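Local coordinates for hypothetical protein MG027 (PDB 1Q8C) that is of unknown function but resembles the NusB proteins, all-helical factors of transcription antitermination, in its fold, at residues A[111-116]-A[121-126]. Numbering follows the deposited sequence.
Sequences SEQKAH and PLLISE
The side chain of L123 lodges between those of E112 and Q113 in a small, buried van der Waals contact joining two successive helices, 100-116 and 120-133, across the short link that connects them. No hydrogen bond crosses between 111-116 and 121-126. With CG anti to its carbonyl carbon (chi1 -73°), the L123 side chain reaches across to helix 100-116, where its two methyls part: CD2 lies 3.7 Å from CD of E112, and CD1 meets CB of Q113, also at 3.7 Å. E112 runs fully extended past the leucine, the two side chains pointing in opposite directions, so that its stem and carboxylate both border CD2. The Q113 chain, by contrast, crosses L123 at roughly a right angle. The closest CA atoms across the contact are those of Q113 and L123, 7.9 Å apart, close enough for the one leucine to span the gap. Both oxygens of the buried E112 carboxylate have partners: OE1 is hydrogen-bonded to OG1 of T118 in the interhelical link, and OE2 forms a salt bridge with NE of R18, which probably stabilises its negative charge. Through that bridge the helix pair is tied to helix 14-28 of this NusB-like bundle; W56 of helix 55-81 packs against E112, and the C-terminal D148 and K149 border Q113.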
loop_
_atom_site.group_PDB
_atom_site.type_symbol
_atom_site.label_atom_id
_atom_site.label_comp_id
_atom_site.label_asym_id
_atom_site.label_seq_id
_atom_site.Cartn_x
_atom_site.Cartn_y
_atom_site.Cartn_z
ATOM N N SER A 111 3.829 3.634 -1.074
ATOM C CA SER A 111 4.455 4.223 0.103
ATOM C C SER A 111 5.829 3.636 0.295
ATOM O O SER A 111 6.746 4.348 0.671
ATOM C CB SER A 111 3.610 3.970 1.358
ATOM O OG SER A 111 2.303 4.488 1.201
ATOM N N GLU A 112 5.968 2.344 -0.016
ATOM C CA GLU A 112 7.206 1.632 0.218
ATOM C C GLU A 112 8.232 1.963 -0.842
ATOM O O GLU A 112 9.418 2.077 -0.555
ATOM C CB GLU A 112 6.993 0.108 0.277
ATOM C CG GLU A 112 8.324 -0.627 0.394
ATOM C CD GLU A 112 8.244 -2.139 0.542
ATOM O OE1 GLU A 112 9.332 -2.754 0.488
ATOM O OE2 GLU A 112 7.138 -2.703 0.725
ATOM N N GLN A 113 7.798 2.088 -2.083
ATOM C CA GLN A 113 8.745 2.445 -3.114
ATOM C C GLN A 113 9.283 3.833 -2.839
ATOM O O GLN A 113 10.443 4.119 -3.114
ATOM C CB GLN A 113 8.122 2.389 -4.495
ATOM C CG GLN A 113 9.174 2.631 -5.555
ATOM C CD GLN A 113 8.741 2.201 -6.937
ATOM O OE1 GLN A 113 9.311 1.281 -7.500
ATOM N NE2 GLN A 113 7.765 2.884 -7.492
ATOM N N LYS A 114 8.422 4.693 -2.307
ATOM C CA LYS A 114 8.802 6.055 -1.947
ATOM C C LYS A 114 9.796 6.075 -0.777
ATOM O O LYS A 114 10.792 6.769 -0.816
ATOM C CB LYS A 114 7.541 6.860 -1.570
ATOM C CG LYS A 114 7.802 8.301 -1.117
ATOM C CD LYS A 114 8.218 9.170 -2.280
ATOM C CE LYS A 114 7.513 10.510 -2.267
ATOM N NZ LYS A 114 6.212 10.503 -3.031
ATOM N N ALA A 115 9.526 5.304 0.270
ATOM C CA ALA A 115 10.365 5.346 1.477
ATOM C C ALA A 115 11.689 4.583 1.317
ATOM O O ALA A 115 12.757 5.031 1.737
ATOM C CB ALA A 115 9.585 4.781 2.636
ATOM N N HIS A 116 11.600 3.413 0.700
ATOM C CA HIS A 116 12.699 2.464 0.666
ATOM C C HIS A 116 13.239 2.155 -0.729
ATOM O O HIS A 116 14.260 1.505 -0.855
ATOM C CB HIS A 116 12.245 1.189 1.336
ATOM C CG HIS A 116 11.918 1.370 2.780
ATOM N ND1 HIS A 116 12.840 1.839 3.694
ATOM C CD2 HIS A 116 10.775 1.154 3.474
ATOM C CE1 HIS A 116 12.286 1.878 4.892
ATOM N NE2 HIS A 116 11.036 1.458 4.788
ATOM N N PRO A 121 9.595 -5.510 -9.260
ATOM C CA PRO A 121 9.246 -6.941 -9.235
ATOM C C PRO A 121 8.971 -7.455 -7.818
ATOM O O PRO A 121 8.001 -8.170 -7.613
ATOM C CB PRO A 121 10.476 -7.618 -9.855
ATOM C CG PRO A 121 11.180 -6.507 -10.633
ATOM C CD PRO A 121 10.948 -5.288 -9.811
ATOM N N LEU A 122 9.810 -7.067 -6.858
ATOM C CA LEU A 122 9.634 -7.497 -5.472
ATOM C C LEU A 122 8.317 -6.979 -4.889
ATOM O O LEU A 122 7.620 -7.729 -4.212
ATOM C CB LEU A 122 10.812 -7.054 -4.577
ATOM C CG LEU A 122 10.729 -7.461 -3.098
ATOM C CD1 LEU A 122 10.575 -8.944 -2.994
ATOM C CD2 LEU A 122 11.957 -7.037 -2.310
ATOM N N LEU A 123 7.993 -5.710 -5.158
ATOM C CA LEU A 123 6.776 -5.054 -4.663
ATOM C C LEU A 123 5.520 -5.747 -5.191
ATOM O O LEU A 123 4.591 -6.047 -4.429
ATOM C CB LEU A 123 6.753 -3.568 -5.076
ATOM C CG LEU A 123 7.705 -2.609 -4.354
ATOM C CD1 LEU A 123 7.811 -1.292 -5.042
ATOM C CD2 LEU A 123 7.235 -2.386 -2.960
ATOM N N ILE A 124 5.493 -6.012 -6.490
ATOM C CA ILE A 124 4.348 -6.677 -7.095
ATOM C C ILE A 124 4.173 -8.093 -6.541
ATOM O O ILE A 124 3.089 -8.444 -6.094
ATOM C CB ILE A 124 4.433 -6.672 -8.660
ATOM C CG1 ILE A 124 4.195 -5.250 -9.196
ATOM C CG2 ILE A 124 3.409 -7.655 -9.271
ATOM C CD1 ILE A 124 4.545 -5.070 -10.676
ATOM N N SER A 125 5.214 -8.909 -6.538
ATOM C CA SER A 125 5.038 -10.282 -6.063
ATOM C C SER A 125 4.521 -10.240 -4.646
ATOM O O SER A 125 3.519 -10.867 -4.316
ATOM C CB SER A 125 6.334 -11.073 -6.127
ATOM O OG SER A 125 7.266 -10.543 -5.228
ATOM N N GLU A 126 5.174 -9.427 -3.821
ATOM C CA GLU A 126 4.767 -9.270 -2.438
ATOM C C GLU A 126 3.311 -8.827 -2.319
ATOM O O GLU A 126 2.596 -9.277 -1.454
ATOM C CB GLU A 126 5.649 -8.251 -1.725
ATOM C CG GLU A 126 6.182 -8.771 -0.417
ATOM C CD GLU A 126 7.356 -9.653 -0.640
ATOM O OE1 GLU A 126 8.210 -9.235 -1.439
ATOM O OE2 GLU A 126 7.420 -10.755 -0.059
#